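Local coordinates for 6-phosphogluconolactonase (Trypanosoma cruzi, PDB 6VYE), which probably hydrolyses 6-phosphogluconolactone to 6-phosphogluconate, the lactonase step of the pentose phosphate pathway, at residues I36-R41 with L70-A76; L233-I237 with I265-L269. All blocks are in the same frame, centred on the assembly; numbering follows the deposited sequence.

Interaction 1: residues I36-R41 with L70-A76; sequences IHASER and LLKEERA. With PO4 (phosphate ion), chain C; GOL (glycerol), chain E.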
ATOM      1  N   ILE A  36      -0.261  -6.443 -15.148  1.00 14.26           N
ATOM      2  CA  ILE A  36      -1.571  -7.026 -15.570  1.00 14.49           C
ATOM      3  C   ILE A  36      -1.332  -7.858 -16.833  1.00 15.39           C
ATOM      4  O   ILE A  36      -1.702  -9.040 -16.860  1.00 15.69           O
ATOM      5  CB  ILE A  36      -2.636  -5.942 -15.788  1.00 14.38           C
ATOM      6  CG1 ILE A  36      -3.033  -5.281 -14.467  1.00 13.80           C
ATOM      7  CG2 ILE A  36      -3.844  -6.538 -16.524  1.00 15.05           C
ATOM      8  CD1 ILE A  36      -3.869  -4.042 -14.609  1.00 13.02           C
ATOM      9  N   HIS A  37      -0.690  -7.282 -17.843  1.00 17.67           N
ATOM     10  CA  HIS A  37      -0.515  -7.941 -19.168  1.00 18.82           C
ATOM     11  C   HIS A  37       0.477  -9.108 -19.128  1.00 18.01           C
ATOM     12  O   HIS A  37       0.438  -9.936 -20.073  1.00 17.80           O
ATOM     13  CB  HIS A  37      -0.133  -6.917 -20.215  1.00 19.78           C
ATOM     14  CG  HIS A  37      -1.256  -5.985 -20.496  1.00 24.08           C
ATOM     15  ND1 HIS A  37      -2.564  -6.435 -20.506  1.00 26.23           N
ATOM     16  CD2 HIS A  37      -1.284  -4.668 -20.799  1.00 26.04           C
ATOM     17  CE1 HIS A  37      -3.367  -5.418 -20.789  1.00 28.50           C
ATOM     18  NE2 HIS A  37      -2.606  -4.314 -20.932  1.00 26.95           N
ATOM     19  N   ALA A  38       1.341  -9.179 -18.117  1.00 17.40           N
ATOM     20  CA  ALA A  38       2.348 -10.253 -17.957  1.00 17.12           C
ATOM     21  C   ALA A  38       1.651 -11.501 -17.434  1.00 17.76           C
ATOM     22  O   ALA A  38       2.235 -12.563 -17.531  1.00 17.47           O
ATOM     23  CB  ALA A  38       3.458  -9.822 -17.015  1.00 17.70           C
ATOM     24  N   SER A  39       0.441 -11.338 -16.886  1.00 19.21           N
ATOM     25  CA  SER A  39      -0.365 -12.387 -16.247  1.00 20.24           C
ATOM     26  C   SER A  39      -1.405 -12.891 -17.250  1.00 19.43           C
ATOM     27  O   SER A  39      -2.141 -12.048 -17.823  1.00 18.51           O
ATOM     28  CB  SER A  39      -1.014 -11.833 -15.025  1.00 23.91           C
ATOM     29  OG  SER A  39      -1.245 -12.849 -14.061  1.00 25.96           O
ATOM     30  N   GLU A  40      -1.496 -14.205 -17.443  1.00 19.19           N
ATOM     31  CA  GLU A  40      -2.601 -14.790 -18.258  1.00 18.97           C
ATOM     32  C   GLU A  40      -3.967 -14.361 -17.681  1.00 17.03           C
ATOM     33  O   GLU A  40      -4.132 -14.347 -16.420  1.00 14.17           O
ATOM     34  CB  GLU A  40      -2.425 -16.300 -18.372  1.00 23.62           C
ATOM     35  CG  GLU A  40      -1.236 -16.647 -19.256  1.00 27.38           C
ATOM     36  CD  GLU A  40      -1.121 -18.114 -19.604  1.00 32.64           C
ATOM     37  OE1 GLU A  40      -0.673 -18.425 -20.736  1.00 42.92           O
ATOM     38  OE2 GLU A  40      -1.482 -18.933 -18.751  1.00 36.30           O
ATOM     39  N   ARG A  41      -4.895 -14.007 -18.582  1.00 16.53           N
ATOM     40  CA  ARG A  41      -6.280 -13.552 -18.264  1.00 18.07           C
ATOM     41  C   ARG A  41      -6.978 -14.531 -17.301  1.00 16.76           C
ATOM     42  O   ARG A  41      -7.876 -14.084 -16.575  1.00 16.73           O
ATOM     43  CB  ARG A  41      -7.094 -13.348 -19.548  1.00 19.11           C
ATOM     44  CG  ARG A  41      -6.823 -12.019 -20.239  1.00 20.66           C
ATOM     45  CD  ARG A  41      -7.511 -11.877 -21.589  1.00 22.88           C
ATOM     46  NE  ARG A  41      -7.434 -10.528 -22.157  1.00 25.24           N
ATOM     47  CZ  ARG A  41      -6.391 -10.027 -22.827  1.00 24.30           C
ATOM     48  NH1 ARG A  41      -6.427  -8.784 -23.277  1.00 24.44           N
ATOM     49  NH2 ARG A  41      -5.284 -10.734 -22.965  1.00 25.65           N
ATOM     50  N   LEU A  70      -9.810  -1.963 -19.645  1.00 14.05           N
ATOM     51  CA  LEU A  70      -9.002  -3.043 -19.067  1.00 15.38           C
ATOM     52  C   LEU A  70      -9.579  -3.393 -17.694  1.00 16.17           C
ATOM     53  O   LEU A  70      -9.629  -4.582 -17.391  1.00 16.20           O
ATOM     54  CB  LEU A  70      -7.551  -2.580 -18.986  1.00 14.90           C
ATOM     55  CG  LEU A  70      -6.578  -3.540 -18.323  1.00 16.00           C
ATOM     56  CD1 LEU A  70      -6.564  -4.874 -19.038  1.00 17.11           C
ATOM     57  CD2 LEU A  70      -5.180  -2.955 -18.305  1.00 17.06           C
ATOM     58  N   LEU A  71     -10.006  -2.394 -16.917  1.00 17.32           N
ATOM     59  CA  LEU A  71     -10.395  -2.562 -15.482  1.00 17.48           C
ATOM     60  C   LEU A  71     -11.886  -2.889 -15.341  1.00 18.83           C
ATOM     61  O   LEU A  71     -12.252  -3.735 -14.472  1.00 21.05           O
ATOM     62  CB  LEU A  71     -10.011  -1.293 -14.715  1.00 16.28           C
ATOM     63  CG  LEU A  71      -8.519  -0.957 -14.749  1.00 17.36           C
ATOM     64  CD1 LEU A  71      -8.224   0.290 -13.946  1.00 17.51           C
ATOM     65  CD2 LEU A  71      -7.653  -2.124 -14.297  1.00 17.00           C
ATOM     66  N   LYS A  72     -12.736  -2.252 -16.136  1.00 20.78           N
ATOM     67  CA  LYS A  72     -14.211  -2.400 -16.036  1.00 21.20           C
ATOM     68  C   LYS A  72     -14.674  -3.589 -16.888  1.00 21.41           C
ATOM     69  O   LYS A  72     -15.230  -4.522 -16.310  1.00 23.14           O
ATOM     70  CB  LYS A  72     -14.899  -1.086 -16.408  1.00 22.59           C
ATOM     71  CG  LYS A  72     -16.401  -1.143 -16.664  1.00 24.70           C
ATOM     72  CD  LYS A  72     -16.906   0.238 -17.041  1.00 25.91           C
ATOM     73  CE  LYS A  72     -18.256   0.573 -16.465  1.00 29.25           C
ATOM     74  NZ  LYS A  72     -19.343  -0.151 -17.148  1.00 29.41           N
ATOM     75  N   GLU A  73     -14.472  -3.553 -18.207  1.00 21.13           N
ATOM     76  CA  GLU A  73     -14.933  -4.611 -19.151  1.00 20.46           C
ATOM     77  C   GLU A  73     -14.108  -5.888 -18.972  1.00 18.34           C
ATOM     78  O   GLU A  73     -14.711  -6.966 -19.069  1.00 16.22           O
ATOM     79  CB  GLU A  73     -14.809  -4.200 -20.620  1.00 24.66           C
ATOM     80  CG  GLU A  73     -16.040  -3.468 -21.138  1.00 31.39           C
ATOM     81  CD  GLU A  73     -16.269  -2.138 -20.451  1.00 34.77           C
ATOM     82  OE1 GLU A  73     -15.276  -1.418 -20.214  1.00 39.34           O
ATOM     83  OE2 GLU A  73     -17.421  -1.867 -20.072  1.00 40.27           O
ATOM     84  N   GLU A  74     -12.783  -5.781 -18.810  1.00 17.07           N
ATOM     85  CA  GLU A  74     -11.880  -6.963 -18.837  1.00 18.54           C
ATOM     86  C   GLU A  74     -11.612  -7.438 -17.396  1.00 16.38           C
ATOM     87  O   GLU A  74     -10.982  -8.512 -17.253  1.00 15.79           O
ATOM     88  CB  GLU A  74     -10.596  -6.707 -19.629  1.00 20.52           C
ATOM     89  CG  GLU A  74     -10.793  -6.518 -21.122  1.00 24.38           C
ATOM     90  CD  GLU A  74      -9.477  -6.592 -21.895  1.00 29.93           C
ATOM     91  OE1 GLU A  74      -8.725  -7.600 -21.719  1.00 30.91           O
ATOM     92  OE2 GLU A  74      -9.154  -5.621 -22.632  1.00 42.06           O
ATOM     93  N   ARG A  75     -12.112  -6.716 -16.383  1.00 15.33           N
ATOM     94  CA  ARG A  75     -12.065  -7.146 -14.960  1.00 15.36           C
ATOM     95  C   ARG A  75     -10.626  -7.534 -14.577  1.00 15.72           C
ATOM     96  O   ARG A  75     -10.438  -8.638 -14.012  1.00 17.51           O
ATOM     97  CB  ARG A  75     -13.037  -8.322 -14.777  1.00 15.28           C
ATOM     98  CG  ARG A  75     -14.479  -7.989 -15.148  1.00 16.07           C
ATOM     99  CD  ARG A  75     -15.446  -9.154 -15.155  1.00 15.81           C
ATOM    100  NE  ARG A  75     -15.259 -10.008 -13.985  1.00 17.69           N
ATOM    101  CZ  ARG A  75     -15.766  -9.786 -12.782  1.00 18.29           C
ATOM    102  NH1 ARG A  75     -16.543  -8.751 -12.554  1.00 19.51           N
ATOM    103  NH2 ARG A  75     -15.533 -10.634 -11.799  1.00 20.44           N
ATOM    104  N   ALA A  76      -9.628  -6.710 -14.895  1.00 14.55           N
ATOM    105  CA  ALA A  76      -8.203  -7.041 -14.693  1.00 15.16           C
ATOM    106  C   ALA A  76      -7.776  -6.989 -13.217  1.00 15.25           C
ATOM    107  O   ALA A  76      -6.823  -7.735 -12.878  1.00 16.72           O
ATOM    108  CB  ALA A  76      -7.352  -6.145 -15.528  1.00 15.41           C
TER
HETATM  109  P   PO4 C 301      -3.948 -14.227 -22.375  0.50 19.84           P
HETATM  110  O1  PO4 C 301      -3.795 -14.540 -23.876  0.50 23.02           O
HETATM  111  O2  PO4 C 301      -3.753 -15.505 -21.617  0.50 19.68           O
HETATM  112  O3  PO4 C 301      -2.850 -13.277 -21.998  0.50 22.10           O
HETATM  113  O4  PO4 C 301      -5.284 -13.630 -22.181  0.50 19.87           O
HETATM  114  C1  GOL E 303      -4.773  -1.294 -22.841  1.00 38.73           C
HETATM  115  O1  GOL E 303      -3.823  -1.843 -21.929  1.00 37.73           O
HETATM  116  C2  GOL E 303      -5.789  -0.431 -22.132  1.00 35.34           C
HETATM  117  O2  GOL E 303      -5.457  -0.453 -20.755  1.00 38.95           O
HETATM  118  C3  GOL E 303      -7.226  -0.863 -22.326  1.00 29.80           C
HETATM  119  O3  GOL E 303      -8.110  -0.125 -21.485  1.00 28.37           O

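Interaction 2: residues L233-I237 with I265-L269; sequences LNGII and IAENL. Unlike the reference sequence in segment 265-269: Glu-267 (reference Gly).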
ATOM      1  N   LEU A 233      14.343   7.689   3.096  1.00 17.64           N
ATOM      2  CA  LEU A 233      14.570   6.765   1.945  1.00 17.45           C
ATOM      3  C   LEU A 233      15.942   6.100   2.081  1.00 17.20           C
ATOM      4  O   LEU A 233      16.040   4.878   1.923  1.00 16.50           O
ATOM      5  CB  LEU A 233      14.454   7.514   0.627  1.00 18.94           C
ATOM      6  CG  LEU A 233      14.665   6.642  -0.609  1.00 20.22           C
ATOM      7  CD1 LEU A 233      13.604   5.537  -0.708  1.00 20.09           C
ATOM      8  CD2 LEU A 233      14.696   7.520  -1.857  1.00 20.42           C
ATOM      9  N   ASN A 234      16.967   6.887   2.384  1.00 18.52           N
ATOM     10  CA  ASN A 234      18.362   6.409   2.554  1.00 19.55           C
ATOM     11  C   ASN A 234      18.401   5.320   3.650  1.00 18.65           C
ATOM     12  O   ASN A 234      19.210   4.402   3.553  1.00 18.13           O
ATOM     13  CB  ASN A 234      19.292   7.611   2.781  1.00 24.46           C
ATOM     14  CG  ASN A 234      19.407   8.561   1.584  1.00 30.77           C
ATOM     15  OD1 ASN A 234      19.146   8.203   0.427  1.00 35.89           O
ATOM     16  ND2 ASN A 234      19.784   9.807   1.844  1.00 32.18           N
ATOM     17  N   GLY A 235      17.549   5.385   4.670  1.00 17.34           N
ATOM     18  CA  GLY A 235      17.552   4.412   5.772  1.00 17.67           C
ATOM     19  C   GLY A 235      16.943   3.086   5.357  1.00 17.51           C
ATOM     20  O   GLY A 235      17.193   2.131   6.078  1.00 14.46           O
ATOM     21  N   ILE A 236      16.195   3.026   4.236  1.00 17.04           N
ATOM     22  CA  ILE A 236      15.737   1.738   3.629  1.00 18.21           C
ATOM     23  C   ILE A 236      16.865   1.181   2.749  1.00 19.80           C
ATOM     24  O   ILE A 236      17.161  -0.046   2.827  1.00 17.49           O
ATOM     25  CB  ILE A 236      14.429   1.872   2.821  1.00 18.00           C
ATOM     26  CG1 ILE A 236      13.314   2.561   3.597  1.00 17.56           C
ATOM     27  CG2 ILE A 236      13.966   0.506   2.335  1.00 19.30           C
ATOM     28  CD1 ILE A 236      12.167   2.982   2.734  1.00 18.11           C
ATOM     29  N   ILE A 237      17.430   2.039   1.898  1.00 20.55           N
ATOM     30  CA  ILE A 237      18.295   1.624   0.748  1.00 22.47           C
ATOM     31  C   ILE A 237      19.727   1.338   1.223  1.00 21.83           C
ATOM     32  O   ILE A 237      20.247   0.329   0.801  1.00 18.77           O
ATOM     33  CB  ILE A 237      18.239   2.682  -0.377  1.00 23.83           C
ATOM     34  CG1 ILE A 237      16.910   2.585  -1.127  1.00 26.48           C
ATOM     35  CG2 ILE A 237      19.414   2.537  -1.337  1.00 24.98           C
ATOM     36  CD1 ILE A 237      16.688   3.710  -2.108  1.00 29.69           C
ATOM     37  N   ILE A 265      14.326  13.449  -4.110  1.00 24.07           N
ATOM     38  CA  ILE A 265      14.472  12.385  -3.061  1.00 24.53           C
ATOM     39  C   ILE A 265      15.665  11.482  -3.392  1.00 23.71           C
ATOM     40  O   ILE A 265      16.241  10.928  -2.438  1.00 26.86           O
ATOM     41  CB  ILE A 265      13.181  11.574  -2.830  1.00 24.81           C
ATOM     42  CG1 ILE A 265      13.205  10.886  -1.452  1.00 24.29           C
ATOM     43  CG2 ILE A 265      12.920  10.597  -3.979  1.00 23.72           C
ATOM     44  CD1 ILE A 265      11.921  10.201  -1.075  1.00 24.03           C
ATOM     45  N   ALA A 266      16.042  11.385  -4.672  1.00 25.68           N
ATOM     46  CA  ALA A 266      17.035  10.435  -5.217  1.00 28.77           C
ATOM     47  C   ALA A 266      18.447  11.046  -5.325  1.00 31.40           C
ATOM     48  O   ALA A 266      19.307  10.365  -5.914  1.00 32.85           O
ATOM     49  CB  ALA A 266      16.557   9.958  -6.568  1.00 27.92           C
ATOM     50  N   GLU A 267      18.737  12.196  -4.705  1.00 35.05           N
ATOM     51  CA  GLU A 267      20.033  12.931  -4.881  1.00 42.29           C
ATOM     52  C   GLU A 267      21.227  12.101  -4.375  1.00 40.06           C
ATOM     53  O   GLU A 267      22.282  12.211  -4.984  1.00 40.68           O
ATOM     54  CB  GLU A 267      20.011  14.319  -4.226  1.00 46.28           C
ATOM     55  CG  GLU A 267      18.633  14.969  -4.248  1.00 50.80           C
ATOM     56  CD  GLU A 267      18.509  16.489  -4.260  1.00 50.82           C
ATOM     57  OE1 GLU A 267      19.088  17.119  -5.176  1.00 50.76           O
ATOM     58  OE2 GLU A 267      17.775  17.035  -3.375  1.00 41.97           O
ATOM     59  N   ASN A 268      21.084  11.248  -3.358  1.00 50.18           N
ATOM     60  CA  ASN A 268      22.215  10.434  -2.814  1.00 55.41           C
ATOM     61  C   ASN A 268      22.243   9.002  -3.383  1.00 59.45           C
ATOM     62  O   ASN A 268      23.196   8.263  -3.063  1.00 62.26           O
ATOM     63  CB  ASN A 268      22.188  10.386  -1.285  1.00 60.80           C
ATOM     64  CG  ASN A 268      22.321  11.753  -0.644  1.00 64.29           C
ATOM     65  OD1 ASN A 268      23.160  12.568  -1.037  1.00 60.92           O
ATOM     66  ND2 ASN A 268      21.511  12.003   0.369  1.00 69.73           N
ATOM     67  N   LEU A 269      21.258   8.591  -4.180  1.00 59.26           N
ATOM     68  CA  LEU A 269      21.237   7.236  -4.794  1.00 64.67           C
ATOM     69  C   LEU A 269      22.231   7.196  -5.958  1.00 74.67           C
ATOM     70  O   LEU A 269      22.455   8.256  -6.570  1.00 78.47           O
ATOM     71  CB  LEU A 269      19.826   6.911  -5.288  1.00 63.20           C
ATOM     72  CG  LEU A 269      18.924   6.187  -4.293  1.00 63.73           C
ATOM     73  CD1 LEU A 269      18.902   6.893  -2.943  1.00 65.40           C
ATOM     74  CD2 LEU A 269      17.517   6.056  -4.861  1.00 62.08           C
TER

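Interaction 1: residues I36-R41 with L70-A76
Glu-74 OE1 is gripped by two nitrogens of Arg-41, NH1 at 3.0 Å and NE at 3.2 Å. This is a side-on salt bridge in which one oxygen takes both bonds. The guanidinium and carboxylate planes lie only 10° apart, yet OE1, near the guanidinium edge, is tilted from its plane, and the N-H...O angle of 139° at NE shows a bent bond; that at NH1 is bent too. The paired bonds probably limit rotation of the guanidinium. Its NH2 donates a straighter bond (166°) to phosphate O4, but that ion's exact place is doubtful, O4 being very close to Arg-41 CD.

Beside this bridge the contact is apolar. The CG2 methyl of Ile-36 reaches Ala-76 CB at 3.7 Å and Leu-70 CD1 at 4.1 Å, meeting the leucine tip to tip. Leu-70 CD1 also approaches His-37 CE1 obliquely at 3.7 Å, while glycerol O1 lies in the imidazole plane and hydrogen-bonds NE2 at 2.9 Å. Phosphate and glycerol probably come from the crystallisation liquor.

The C-terminal end of helix 24-38 thus meets helix 68-73 and the loop leading to strand 77-85, whose Leu-77 touches Ile-36; Ala-76 bonds to the backbone of Leu-46 on strand 46-50.

Interaction 2: residues L233-I237 with I265-L269
The side-chain amides of Asn-234 and Asn-268 are the flat groups here, and their planes stand 49° apart, too inclined for a stack. The two side chains cross at about a right angle. As modelled, Asn-234 ND2 and Asn-268 ND2 are 3.2 Å apart, but both amides are probably turned over, so the identity of the facing atoms is left open. One terminal atom of the Asn-234 amide, its identity equally open, lies near the CD1 methyl of Leu-269.

Below the amides, three aliphatic pairs carry the contact. Leu-233 sends CG away from its backbone N (chi1 -180°), which carries CD2 across the path of Ile-265; CD2 meets CG1 of that isoleucine at 3.7 Å, and the two side chains cross almost perpendicularly. The same Leu-233 CD2 has a looser approach, 4.4 Å, to Leu-269 CD2. One turn further along the helix, Ile-237 CD1 rests 3.7 Å from Leu-269 CD2, again with the chains crossed. Leu-269 therefore lies over both Leu-233 and Ile-237, although high B factors advise caution about the exact rotamers of Leu-269 and Asn-268.

A type I turn from Ala-266 to Leu-269, closed by Leu-269 N to Ala-266 O at 3.2 Å, folds the loop so that Ile-265 and Leu-269 can both meet helix 230-237. Phe-259 and Leu-261 of strand 256-262 continue the apolar layer beneath Leu-233.

Leu-233 with Ile-265 is the well-ordered pair, joining methyl and methylene groups without directional bonds; the contacts of Leu-269 are of the same kind but less certain. The attachment of this loop to the helix thus appears to rest mainly on burial and fit of branched aliphatic chains, with the asparagines as a polar margin.

How the interactions relate
The two contacts lie far apart, with centres 33 Å from each other and nearest atoms about 23 Å, and do not touch. Along the chain, both segments of interaction 1 precede those of interaction 2. Both lie beside one mixed sheet, joining a helix to another helix and loop in the first case and a helix to a loop in the second. Interaction 1 lies by the neighbouring strands 46-50 and 77-85, whereas interaction 2 lies by strand 256-262 and the outermost strand 14-18. Helix 230-237 belongs to the connection between the adjacent parallel strands 219-224 and 256-262, a beta-alpha-beta unit consistent with the Rossmann-like clan. The contacts thus occupy separate peripheral regions of a single sheet-centred fold.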